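Local coordinates for protein putative modulator of DNA gyrase (Bacteroides thetaiotaomicron, PDB 1VPB) that probably acts as a metallopeptidase of the PmbA/TldD type and is named a putative modulator of DNA gyrase, at residues 248-253 and 366-371; 256-261 and 375-380; 410-415 and 446-451; 420-425 and 441-446. One frame throughout, in Å; residues are numbered along the deposited sequence.

The four contacts offer a worked example of how one mixed sheet is built and covered by a helix. All fall within the C-terminal domain of this PmbA/TldD-type protein, on the same side of the chain's centre. Contact 1 pairs strands 245-251 and 370-378; contact 2, about 15 Å away between centres, lays helix 256-265 against the second of these. Their segments alternate along the chain, so the two long connections cross. Contact 3 follows, joining strand 402-413 to the C-terminal strand 446-450, and contact 4 is nested inside the loop it closes. Contacts 1 and 4 have centres only about 9 Å apart, across neighbouring strands, and Met249 touches residues of the other three contacts.

Contact 1 (248-253 and 366-371); sequences TMVVDP and AGVEKG
Thr248 and Gly371 form a parallel beta bridge with their CA atoms 4.2 Å apart, and Thr248 N donates to Lys370 O at 3.1 Å. Here strand 370-378 first comes alongside strand 245-251, and glycine suits the place, since a CB on Gly371 would run into Thr248 O. Ahead of the bridge the incoming chain adds one apolar side chain, Val368, which meets Thr248 tip to tip. Its CG1, anti to the backbone N (chi1 174°), touches Thr248 CB at 3.7 Å. The second methyl also reaches Val250: Val368 CG2 and Val250 CG2 are 3.9 Å apart, the two valines sliding past each other in opposite directions.

Thr248 divides its two branches between unlike surroundings. With chi1 at -58°, its CG2 is turned to the valine methyls, whereas OG1 stays beside its own backbone N and takes a hydrogen bond from a water, 2.8 Å from OG1 to the water oxygen. That water in turn accepts from Lys370 N at 2.9 Å. The Lys370 backbone is thus held at two points by one threonine, directly through its O and by way of water through its N. Thr248 OG1 also hydrogen-bonds to Glu444 OE1.

Further along, Val250 continues the parallel ladder with Ile372 and Val374. On its other edge strand 245-251 pairs with strand 441-443, through Met249 to Phe443 and Val251 to Leu441, while Met249 and Val251 send their side chains against Leu259 of helix 256-265.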
loop_
_atom_site.group_PDB
_atom_site.type_symbol
_atom_site.label_atom_id
_atom_site.label_comp_id
_atom_site.label_asym_id
_atom_site.label_seq_id
_atom_site.Cartn_x
_atom_site.Cartn_y
_atom_site.Cartn_z
ATOM N N THR A 248 -31.978 -11.992 -10.168
ATOM C CA THR A 248 -31.906 -11.844 -8.713
ATOM C C THR A 248 -30.445 -12.034 -8.279
ATOM O O THR A 248 -29.825 -13.035 -8.651
ATOM C CB THR A 248 -32.720 -12.920 -8.037
ATOM O OG1 THR A 248 -34.091 -12.851 -8.473
ATOM C CG2 THR A 248 -32.743 -12.735 -6.516
ATOM N N MET A 249 -29.902 -11.102 -7.511
ATOM C CA MET A 249 -28.531 -11.233 -7.030
ATOM C C MET A 249 -28.506 -11.662 -5.570
ATOM O O MET A 249 -29.078 -11.001 -4.715
ATOM C CB MET A 249 -27.760 -9.922 -7.199
ATOM C CG MET A 249 -26.320 -10.042 -6.735
ATOM S SD MET A 249 -25.224 -8.667 -7.046
ATOM C CE MET A 249 -26.024 -7.329 -6.213
ATOM N N VAL A 250 -27.840 -12.789 -5.302
ATOM C CA VAL A 250 -27.584 -13.220 -3.931
ATOM C C VAL A 250 -26.085 -12.976 -3.634
ATOM O O VAL A 250 -25.226 -13.266 -4.464
ATOM C CB VAL A 250 -27.964 -14.703 -3.695
ATOM C CG1 VAL A 250 -27.772 -15.067 -2.215
ATOM C CG2 VAL A 250 -29.414 -14.956 -4.113
ATOM N N VAL A 251 -25.790 -12.418 -2.470
ATOM C CA VAL A 251 -24.404 -12.166 -2.056
ATOM C C VAL A 251 -24.115 -12.786 -0.698
ATOM O O VAL A 251 -24.886 -12.632 0.241
ATOM C CB VAL A 251 -24.096 -10.666 -2.001
ATOM C CG1 VAL A 251 -22.569 -10.444 -1.849
ATOM C CG2 VAL A 251 -24.636 -9.959 -3.226
ATOM N N ASP A 252 -22.984 -13.497 -0.604
ATOM C CA ASP A 252 -22.632 -14.190 0.642
ATOM C C ASP A 252 -22.064 -13.242 1.673
ATOM O O ASP A 252 -21.807 -12.086 1.360
ATOM C CB ASP A 252 -21.738 -15.401 0.364
ATOM C CG ASP A 252 -20.400 -15.053 -0.252
ATOM O OD1 ASP A 252 -19.918 -13.911 -0.094
ATOM O OD2 ASP A 252 -19.772 -15.936 -0.914
ATOM N N PRO A 253 -21.951 -13.688 2.921
ATOM C CA PRO A 253 -21.472 -12.857 3.982
ATOM C C PRO A 253 -19.992 -12.535 3.809
ATOM O O PRO A 253 -19.510 -11.518 4.285
ATOM C CB PRO A 253 -21.681 -13.732 5.218
ATOM C CG PRO A 253 -22.654 -14.701 4.853
ATOM C CD PRO A 253 -22.347 -15.015 3.412
ATOM N N ALA A 366 -32.281 -21.199 -2.006
ATOM C CA ALA A 366 -33.364 -22.150 -2.272
ATOM C C ALA A 366 -34.645 -21.450 -2.742
ATOM O O ALA A 366 -35.478 -22.055 -3.441
ATOM C CB ALA A 366 -33.633 -22.964 -1.038
ATOM N N GLY A 367 -34.809 -20.180 -2.372
ATOM C CA GLY A 367 -36.001 -19.409 -2.748
ATOM C C GLY A 367 -35.917 -18.613 -4.038
ATOM O O GLY A 367 -36.868 -17.914 -4.395
ATOM N N VAL A 368 -34.801 -18.724 -4.761
ATOM C CA VAL A 368 -34.581 -17.903 -5.961
ATOM C C VAL A 368 -34.766 -18.704 -7.245
ATOM O O VAL A 368 -34.125 -19.725 -7.454
ATOM C CB VAL A 368 -33.183 -17.265 -5.938
ATOM C CG1 VAL A 368 -32.908 -16.536 -7.242
ATOM C CG2 VAL A 368 -33.063 -16.319 -4.733
ATOM N N GLU A 369 -35.634 -18.211 -8.118
ATOM C CA GLU A 369 -35.976 -18.914 -9.367
ATOM C C GLU A 369 -34.937 -18.647 -10.460
ATOM O O GLU A 369 -34.567 -19.552 -11.180
ATOM C CB GLU A 369 -37.370 -18.481 -9.843
ATOM C CG GLU A 369 -37.958 -19.279 -11.004
ATOM C CD GLU A 369 -39.287 -18.695 -11.471
ATOM O OE1 GLU A 369 -39.661 -17.590 -11.009
ATOM O OE2 GLU A 369 -39.958 -19.334 -12.309
ATOM N N LYS A 370 -34.488 -17.402 -10.603
ATOM C CA LYS A 370 -33.458 -17.090 -11.592
ATOM C C LYS A 370 -32.541 -16.039 -11.048
ATOM O O LYS A 370 -32.926 -14.876 -10.893
ATOM C CB LYS A 370 -34.068 -16.591 -12.892
ATOM C CG LYS A 370 -33.064 -16.166 -13.966
ATOM C CD LYS A 370 -33.781 -15.807 -15.289
ATOM C CE LYS A 370 -32.834 -15.108 -16.260
ATOM N NZ LYS A 370 -33.512 -14.713 -17.522
ATOM N N GLY A 371 -31.324 -16.444 -10.713
ATOM C CA GLY A 371 -30.440 -15.521 -10.064
ATOM C C GLY A 371 -29.006 -15.884 -10.299
ATOM O O GLY A 371 -28.704 -16.841 -11.012
HETATM O O HOH W 1 -35.626 -15.127 -9.186
#

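Contact 2 (256-261 and 375-380); sequences SSRLLS and TGFNGG
Arg258 sets its CD over one face of the Phe377 ring, with CG and CB alongside the CD2-CE2 rim, and its guanidinium stands nearly perpendicular to the ring plane, past the rim at the CB end. Arg258 CD sits 3.8 Å from the ring centroid and 14° off the ring normal, a CH-pi contact over the face, with Arg258 CG 3.7 Å from Phe377 CD2. The guanidinium plane is turned 87° from that of the ring, so an edge of the group, not its flat side, faces the phenylalanine; Arg258 NH1 reaches Phe377 CB at 3.7 Å. Arg258 CZ is 5.3 Å from the ring centroid, too far for more than a weak cation-pi attraction, which leaves the methylenes to carry the contact. Bends at chi2 (-88°) and chi3 lead the chain along the ring from its CE2 side to Phe377 CB.

Leu259, the next residue of the helix, meets the far end of the same ring. Its side chain crosses that of Phe377 at about a right angle, with Leu259 CG 3.8 Å from Phe377 CZ. With a serine in place of Phe377, Arg258 CD would probably lose the ring face beneath it, the guanidinium would be freer to turn, and a gap would open beside Leu259.

Phe377 also packs on Ile393 of strand 388-399, whose Tyr391 offers Arg258 a further cation-pi partner. Just before it, Thr375 and Gly376 both face Glu394 in a classic beta bulge; just after it, the chain turns a corner at Gly379. Helix 256-265 is thereby laid over the sheet, with Leu259 also resting on Met249 and Val251 of strand 245-251.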
loop_
_atom_site.group_PDB
_atom_site.type_symbol
_atom_site.label_atom_id
_atom_site.label_comp_id
_atom_site.label_asym_id
_atom_site.label_seq_id
_atom_site.Cartn_x
_atom_site.Cartn_y
_atom_site.Cartn_z
ATOM N N SER A 256 -20.955 -9.425 1.205
ATOM C CA SER A 256 -22.089 -8.529 1.347
ATOM C C SER A 256 -21.664 -7.129 1.790
ATOM O O SER A 256 -22.277 -6.126 1.452
ATOM C CB SER A 256 -23.045 -9.112 2.398
ATOM O OG SER A 256 -22.398 -9.481 3.620
ATOM N N SER A 257 -20.604 -7.075 2.572
ATOM C CA SER A 257 -20.089 -5.797 3.060
ATOM C C SER A 257 -19.552 -4.926 1.922
ATOM O O SER A 257 -19.606 -3.676 2.010
ATOM C CB SER A 257 -19.001 -6.008 4.105
ATOM O OG SER A 257 -19.557 -6.725 5.213
ATOM N N ARG A 258 -19.028 -5.557 0.893
ATOM C CA ARG A 258 -18.479 -4.871 -0.291
ATOM C C ARG A 258 -19.457 -3.887 -0.949
ATOM O O ARG A 258 -19.091 -2.748 -1.246
ATOM C CB ARG A 258 -17.977 -5.885 -1.341
ATOM C CG ARG A 258 -16.993 -5.284 -2.417
ATOM C CD ARG A 258 -17.566 -4.645 -3.735
ATOM N NE ARG A 258 -16.732 -3.502 -4.157
ATOM C CZ ARG A 258 -15.895 -3.460 -5.204
ATOM N NH1 ARG A 258 -15.707 -4.488 -6.045
ATOM N NH2 ARG A 258 -15.216 -2.336 -5.406
ATOM N N LEU A 259 -20.700 -4.315 -1.181
ATOM C CA LEU A 259 -21.696 -3.415 -1.765
ATOM C C LEU A 259 -22.170 -2.297 -0.815
ATOM O O LEU A 259 -22.683 -1.261 -1.283
ATOM C CB LEU A 259 -22.890 -4.244 -2.258
ATOM C CG LEU A 259 -22.577 -5.171 -3.419
ATOM C CD1 LEU A 259 -23.767 -6.112 -3.655
ATOM C CD2 LEU A 259 -22.263 -4.320 -4.663
ATOM N N LEU A 260 -22.026 -2.498 0.501
ATOM C CA LEU A 260 -22.421 -1.534 1.480
ATOM C C LEU A 260 -21.373 -0.458 1.665
ATOM O O LEU A 260 -21.676 0.715 1.928
ATOM C CB LEU A 260 -22.649 -2.200 2.843
ATOM C CG LEU A 260 -23.208 -1.305 3.922
ATOM C CD1 LEU A 260 -24.564 -0.720 3.589
ATOM C CD2 LEU A 260 -23.322 -2.109 5.210
ATOM N N SER A 261 -20.131 -0.874 1.497
ATOM C CA SER A 261 -18.978 0.010 1.728
ATOM C C SER A 261 -19.083 1.392 1.042
ATOM O O SER A 261 -18.913 2.387 1.707
ATOM C CB SER A 261 -17.690 -0.698 1.290
ATOM O OG SER A 261 -16.607 0.105 1.652
ATOM N N THR A 375 -19.960 -14.825 -5.259
ATOM C CA THR A 375 -19.020 -15.302 -4.251
ATOM C C THR A 375 -17.725 -14.526 -4.272
ATOM O O THR A 375 -16.785 -14.843 -3.512
ATOM C CB THR A 375 -18.716 -16.799 -4.472
ATOM O OG1 THR A 375 -18.174 -17.025 -5.788
ATOM C CG2 THR A 375 -19.980 -17.606 -4.411
ATOM N N GLY A 376 -17.645 -13.538 -5.146
ATOM C CA GLY A 376 -16.456 -12.714 -5.172
ATOM C C GLY A 376 -16.560 -11.596 -6.173
ATOM O O GLY A 376 -17.323 -11.678 -7.133
ATOM N N PHE A 377 -15.799 -10.543 -5.926
ATOM C CA PHE A 377 -15.797 -9.349 -6.769
ATOM C C PHE A 377 -14.426 -9.193 -7.388
ATOM O O PHE A 377 -13.434 -9.334 -6.675
ATOM C CB PHE A 377 -16.107 -8.115 -5.918
ATOM C CG PHE A 377 -17.527 -7.993 -5.544
ATOM C CD1 PHE A 377 -18.455 -7.553 -6.491
ATOM C CD2 PHE A 377 -17.960 -8.295 -4.265
ATOM C CE1 PHE A 377 -19.771 -7.454 -6.175
ATOM C CE2 PHE A 377 -19.285 -8.184 -3.938
ATOM C CZ PHE A 377 -20.197 -7.758 -4.882
ATOM N N ASN A 378 -14.379 -8.888 -8.682
ATOM C CA ASN A 378 -13.132 -8.785 -9.451
ATOM C C ASN A 378 -13.007 -7.448 -10.179
ATOM O O ASN A 378 -13.268 -7.361 -11.384
ATOM C CB ASN A 378 -13.041 -9.890 -10.508
ATOM C CG ASN A 378 -13.359 -11.267 -9.954
ATOM O OD1 ASN A 378 -13.150 -11.535 -8.763
ATOM N ND2 ASN A 378 -13.871 -12.153 -10.817
ATOM N N GLY A 379 -12.575 -6.419 -9.461
ATOM C CA GLY A 379 -12.315 -5.131 -10.094
ATOM C C GLY A 379 -13.597 -4.373 -10.366
ATOM O O GLY A 379 -14.686 -4.925 -10.222
ATOM N N GLY A 380 -13.458 -3.115 -10.768
ATOM C CA GLY A 380 -14.598 -2.221 -10.952
ATOM C C GLY A 380 -14.527 -1.058 -9.996
ATOM O O GLY A 380 -13.575 -0.929 -9.229
#

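Contact 3 (410-415 and 446-451); sequences MNVTGN and VDFSGL
Over one face of the Phe448 ring lies Val412 CG2, 4.1 Å from the ring centroid and 17° off its normal, a CH-pi contact displaced toward the rim. Val412 and Phe448 are a non-hydrogen-bonded antiparallel pair, and Met249 of strand 245-251 packs against both. The same methyl is tight on its other neighbour, Val412 CG2 and Val446 CG1 being 3.3 Å apart, closer than ordinary carbon contact. Val412 keeps CG2 anti to its backbone N although this places CG1 between N and the carbonyl carbon (chi1 72°). Met410, bent at chi2 and chi3, curls back over the partner strand, where Met410 SD lies 3.8 Å from Gly450 CA.

Asn411 and Ser449 form a hydrogen-bonded pair: Asn411 N gives to Ser449 O at 2.7 Å, and Ser449 N to Asn411 O at 2.8 Å. Thr413 N also donates to Asp447 O, and a water links the other two backbone atoms, donating to Thr413 O (2.7 Å) and accepting from Asp447 N (2.9 Å). On the face of Thr413 and Ser449 a second water lies between their hydroxyls, and Asp447 OD2 forms a salt bridge with Lys246.

The chemistry is therefore two-sided: apolar carbon packs on the Val412 and Phe448 face, hydroxyls, water and charge gather on the Thr413 and Ser449 face, and the C-terminal strand is bound into the sheet between them.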
loop_
_atom_site.group_PDB
_atom_site.type_symbol
_atom_site.label_atom_id
_atom_site.label_comp_id
_atom_site.label_asym_id
_atom_site.label_seq_id
_atom_site.Cartn_x
_atom_site.Cartn_y
_atom_site.Cartn_z
ATOM N N MET A 410 -18.320 -11.673 -15.832
ATOM C CA MET A 410 -19.523 -10.832 -15.932
ATOM C C MET A 410 -19.331 -9.584 -15.095
ATOM O O MET A 410 -18.568 -9.570 -14.127
ATOM C CB MET A 410 -20.771 -11.582 -15.440
ATOM C CG MET A 410 -21.082 -12.890 -16.154
ATOM S SD MET A 410 -21.721 -12.675 -17.768
ATOM C CE MET A 410 -23.357 -12.009 -17.408
ATOM N N ASN A 411 -20.055 -8.540 -15.458
ATOM C CA ASN A 411 -20.103 -7.345 -14.641
ATOM C C ASN A 411 -21.497 -7.118 -14.124
ATOM O O ASN A 411 -22.484 -7.324 -14.853
ATOM C CB ASN A 411 -19.690 -6.140 -15.467
ATOM C CG ASN A 411 -18.203 -6.136 -15.779
ATOM O OD1 ASN A 411 -17.374 -6.416 -14.912
ATOM N ND2 ASN A 411 -17.871 -5.800 -17.002
ATOM N N VAL A 412 -21.558 -6.656 -12.889
ATOM C CA VAL A 412 -22.797 -6.169 -12.302
ATOM C C VAL A 412 -22.744 -4.632 -12.341
ATOM O O VAL A 412 -21.731 -4.024 -11.962
ATOM C CB VAL A 412 -23.002 -6.745 -10.856
ATOM C CG1 VAL A 412 -22.052 -6.119 -9.831
ATOM C CG2 VAL A 412 -24.455 -6.583 -10.420
ATOM N N THR A 413 -23.818 -4.008 -12.829
ATOM C CA THR A 413 -23.849 -2.563 -13.001
ATOM C C THR A 413 -25.163 -2.037 -12.504
ATOM O O THR A 413 -26.116 -2.788 -12.370
ATOM C CB THR A 413 -23.724 -2.149 -14.476
ATOM O OG1 THR A 413 -24.835 -2.654 -15.246
ATOM C CG2 THR A 413 -22.478 -2.750 -15.119
ATOM N N GLY A 414 -25.199 -0.734 -12.261
ATOM C CA GLY A 414 -26.417 -0.071 -11.808
ATOM C C GLY A 414 -26.060 1.164 -11.034
ATOM O O GLY A 414 -24.975 1.720 -11.208
ATOM N N ASN A 415 -26.972 1.592 -10.152
ATOM C CA ASN A 415 -26.737 2.719 -9.286
ATOM C C ASN A 415 -26.972 2.219 -7.873
ATOM O O ASN A 415 -27.895 1.440 -7.630
ATOM C CB ASN A 415 -27.668 3.899 -9.608
ATOM C CG ASN A 415 -27.433 5.076 -8.689
ATOM O OD1 ASN A 415 -27.985 5.162 -7.577
ATOM N ND2 ASN A 415 -26.578 5.997 -9.132
ATOM N N VAL A 446 -31.378 -7.065 -10.819
ATOM C CA VAL A 446 -30.031 -6.498 -10.909
ATOM C C VAL A 446 -29.467 -6.850 -12.298
ATOM O O VAL A 446 -29.641 -7.970 -12.779
ATOM C CB VAL A 446 -29.120 -7.053 -9.809
ATOM C CG1 VAL A 446 -27.677 -6.553 -9.961
ATOM C CG2 VAL A 446 -29.659 -6.659 -8.425
ATOM N N ASP A 447 -28.794 -5.874 -12.913
ATOM C CA ASP A 447 -28.199 -6.006 -14.236
ATOM C C ASP A 447 -26.826 -6.646 -14.211
ATOM O O ASP A 447 -25.916 -6.182 -13.500
ATOM C CB ASP A 447 -28.119 -4.630 -14.909
ATOM C CG ASP A 447 -29.391 -4.262 -15.573
ATOM O OD1 ASP A 447 -29.776 -4.978 -16.536
ATOM O OD2 ASP A 447 -30.057 -3.285 -15.210
ATOM N N PHE A 448 -26.715 -7.729 -14.987
ATOM C CA PHE A 448 -25.436 -8.406 -15.250
ATOM C C PHE A 448 -25.189 -8.394 -16.754
ATOM O O PHE A 448 -26.110 -8.667 -17.545
ATOM C CB PHE A 448 -25.443 -9.859 -14.768
ATOM C CG PHE A 448 -25.585 -10.016 -13.289
ATOM C CD1 PHE A 448 -26.844 -9.885 -12.685
ATOM C CD2 PHE A 448 -24.483 -10.330 -12.493
ATOM C CE1 PHE A 448 -26.992 -10.043 -11.325
ATOM C CE2 PHE A 448 -24.610 -10.472 -11.122
ATOM C CZ PHE A 448 -25.870 -10.320 -10.525
ATOM N N SER A 449 -23.942 -8.120 -17.122
ATOM C CA SER A 449 -23.530 -8.099 -18.527
ATOM C C SER A 449 -22.161 -8.735 -18.717
ATOM O O SER A 449 -21.322 -8.705 -17.826
ATOM C CB SER A 449 -23.479 -6.663 -19.003
ATOM O OG SER A 449 -22.763 -5.874 -18.069
ATOM N N GLY A 450 -21.924 -9.274 -19.905
ATOM C CA GLY A 450 -20.651 -9.944 -20.202
ATOM C C GLY A 450 -19.461 -9.002 -20.350
ATOM O O GLY A 450 -19.616 -7.910 -20.920
ATOM N N LEU A 451 -18.309 -9.415 -19.788
ATOM C CA LEU A 451 -16.935 -8.901 -20.101
ATOM C C LEU A 451 -15.947 -9.074 -18.934
ATOM O O LEU A 451 -15.061 -9.929 -18.957
ATOM C CB LEU A 451 -16.909 -7.430 -20.565
ATOM C CG LEU A 451 -16.795 -7.102 -22.069
ATOM C CD1 LEU A 451 -17.628 -7.982 -23.033
ATOM C CD2 LEU A 451 -17.146 -5.617 -22.249
ATOM O OXT LEU A 451 -15.979 -8.350 -17.939
HETATM O O HOH W 2 -28.666 -3.301 -11.690
HETATM O O HOH W 3 -24.716 -4.867 -16.315
#

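Contact 4 (420-425 and 441-446); sequences WNSLVA and LVFEGV
Trp420 and Phe443 form a T-shaped pair in which the edge of Phe443 is directed at the face of the indole: six-membered ring and phenyl centroids are 5.1 Å apart, with the planes at 81°. Phe443 CE1 and CZ make the approach. Leu441 comes to the indole at the far end, its CD1 3.5 Å from Trp420 CH2, while Leu423 CD1 lies over a face of Phe443, 4.0 Å from the ring centroid. Leu423 owes this position to a CG anti to its backbone N (chi1 -177°).

Beneath these side chains the strands pair through a classic beta bulge, Val424 and Ala425 both facing Val442. Val442 O accepts from Val424 N at 2.8 Å and weakly from Ala425 N at 3.4 Å; Glu444 N reaches Ser422 O at 3.0 Å from well above the carbonyl plane.

Farther out, Trp420 NE1 donates to Leu259 O of helix 256-265, which probably helps to fix the rotation of the indole. A water donates to both Ser422 OG and Gly445 O, and Ser422 OG is also bonded to Leu419 O. With a leucine at Trp420, the Phe443 edge would probably lose its aromatic face and Leu259 O its indole donor.

Most of the backbone polar groups are paired across the bulge, and the indole N-H with helix 256-265, while the aromatic and leucine side chains form a largely hydrophobic seam between helix 416-421 and the sheet.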
loop_
_atom_site.group_PDB
_atom_site.type_symbol
_atom_site.label_atom_id
_atom_site.label_comp_id
_atom_site.label_asym_id
_atom_site.label_seq_id
_atom_site.Cartn_x
_atom_site.Cartn_y
_atom_site.Cartn_z
ATOM N N TRP A 420 -29.786 -0.639 -3.493
ATOM C CA TRP A 420 -30.139 -0.790 -2.087
ATOM C C TRP A 420 -31.666 -0.590 -1.903
ATOM O O TRP A 420 -32.233 -1.027 -0.902
ATOM C CB TRP A 420 -29.281 0.087 -1.209
ATOM C CG TRP A 420 -27.939 -0.540 -0.991
ATOM C CD1 TRP A 420 -26.768 -0.230 -1.619
ATOM C CD2 TRP A 420 -27.645 -1.652 -0.135
ATOM N NE1 TRP A 420 -25.754 -1.053 -1.183
ATOM C CE2 TRP A 420 -26.259 -1.940 -0.273
ATOM C CE3 TRP A 420 -28.405 -2.445 0.731
ATOM C CZ2 TRP A 420 -25.641 -2.961 0.417
ATOM C CZ3 TRP A 420 -27.766 -3.438 1.462
ATOM C CH2 TRP A 420 -26.403 -3.693 1.286
ATOM N N ASN A 421 -32.327 0.029 -2.873
ATOM C CA ASN A 421 -33.800 0.087 -2.852
ATOM C C ASN A 421 -34.415 -1.233 -3.270
ATOM O O ASN A 421 -35.622 -1.425 -3.067
ATOM C CB ASN A 421 -34.349 1.208 -3.754
ATOM C CG ASN A 421 -35.697 1.695 -3.294
ATOM O OD1 ASN A 421 -35.929 1.785 -2.104
ATOM N ND2 ASN A 421 -36.586 2.045 -4.230
ATOM N N SER A 422 -33.632 -2.135 -3.897
ATOM C CA SER A 422 -34.149 -3.429 -4.388
ATOM C C SER A 422 -33.773 -4.659 -3.504
ATOM O O SER A 422 -34.087 -5.788 -3.854
ATOM C CB SER A 422 -33.693 -3.654 -5.837
ATOM O OG SER A 422 -32.328 -3.913 -5.858
ATOM N N LEU A 423 -33.181 -4.399 -2.338
ATOM C CA LEU A 423 -32.926 -5.415 -1.300
ATOM C C LEU A 423 -34.257 -6.014 -0.842
ATOM O O LEU A 423 -35.104 -5.271 -0.322
ATOM C CB LEU A 423 -32.221 -4.770 -0.115
ATOM C CG LEU A 423 -31.819 -5.683 1.040
ATOM C CD1 LEU A 423 -30.662 -6.583 0.616
ATOM C CD2 LEU A 423 -31.413 -4.851 2.231
ATOM N N VAL A 424 -34.421 -7.330 -1.035
ATOM C CA VAL A 424 -35.659 -8.014 -0.643
ATOM C C VAL A 424 -35.526 -8.907 0.560
ATOM O O VAL A 424 -36.549 -9.239 1.152
ATOM C CB VAL A 424 -36.270 -8.840 -1.779
ATOM C CG1 VAL A 424 -36.761 -7.893 -2.856
ATOM C CG2 VAL A 424 -35.290 -9.854 -2.310
ATOM N N ALA A 425 -34.304 -9.310 0.907
ATOM C CA ALA A 425 -34.092 -10.144 2.087
ATOM C C ALA A 425 -32.700 -10.005 2.624
ATOM O O ALA A 425 -31.765 -9.740 1.849
ATOM C CB ALA A 425 -34.325 -11.593 1.731
ATOM N N LEU A 441 -27.305 -11.343 1.471
ATOM C CA LEU A 441 -28.245 -10.380 0.939
ATOM C C LEU A 441 -28.876 -10.840 -0.381
ATOM O O LEU A 441 -28.250 -11.549 -1.161
ATOM C CB LEU A 441 -27.519 -9.079 0.674
ATOM C CG LEU A 441 -26.795 -8.402 1.810
ATOM C CD1 LEU A 441 -26.069 -7.213 1.202
ATOM C CD2 LEU A 441 -27.729 -7.986 2.927
ATOM N N VAL A 442 -30.131 -10.456 -0.599
ATOM C CA VAL A 442 -30.810 -10.756 -1.823
ATOM C C VAL A 442 -31.405 -9.476 -2.393
ATOM O O VAL A 442 -32.122 -8.753 -1.705
ATOM C CB VAL A 442 -31.986 -11.746 -1.627
ATOM C CG1 VAL A 442 -32.594 -12.067 -2.948
ATOM C CG2 VAL A 442 -31.511 -13.051 -0.910
ATOM N N PHE A 443 -31.069 -9.210 -3.645
ATOM C CA PHE A 443 -31.547 -8.036 -4.360
ATOM C C PHE A 443 -32.295 -8.494 -5.594
ATOM O O PHE A 443 -31.859 -9.424 -6.283
ATOM C CB PHE A 443 -30.360 -7.198 -4.839
ATOM C CG PHE A 443 -29.479 -6.683 -3.778
ATOM C CD1 PHE A 443 -29.704 -5.410 -3.208
ATOM C CD2 PHE A 443 -28.345 -7.393 -3.348
ATOM C CE1 PHE A 443 -28.844 -4.887 -2.261
ATOM C CE2 PHE A 443 -27.490 -6.848 -2.379
ATOM C CZ PHE A 443 -27.748 -5.598 -1.831
ATOM N N GLU A 444 -33.418 -7.849 -5.924
ATOM C CA GLU A 444 -34.122 -8.204 -7.137
ATOM C C GLU A 444 -33.810 -7.275 -8.296
ATOM O O GLU A 444 -33.626 -6.081 -8.108
ATOM C CB GLU A 444 -35.637 -8.159 -6.898
ATOM C CG GLU A 444 -36.186 -9.229 -5.977
ATOM C CD GLU A 444 -36.098 -10.631 -6.538
ATOM O OE1 GLU A 444 -35.823 -10.773 -7.759
ATOM O OE2 GLU A 444 -36.305 -11.598 -5.741
ATOM N N GLY A 445 -33.817 -7.841 -9.501
ATOM C CA GLY A 445 -33.785 -7.059 -10.741
ATOM C C GLY A 445 -32.474 -6.320 -10.929
ATOM O O GLY A 445 -32.456 -5.111 -11.144
ATOM N N VAL A 446 -31.378 -7.065 -10.819
ATOM C CA VAL A 446 -30.031 -6.498 -10.909
ATOM C C VAL A 446 -29.467 -6.850 -12.298
ATOM O O VAL A 446 -29.641 -7.970 -12.779
ATOM C CB VAL A 446 -29.120 -7.053 -9.809
ATOM C CG1 VAL A 446 -27.677 -6.553 -9.961
ATOM C CG2 VAL A 446 -29.659 -6.659 -8.425
HETATM O O HOH W 4 -31.954 -3.415 -8.664
#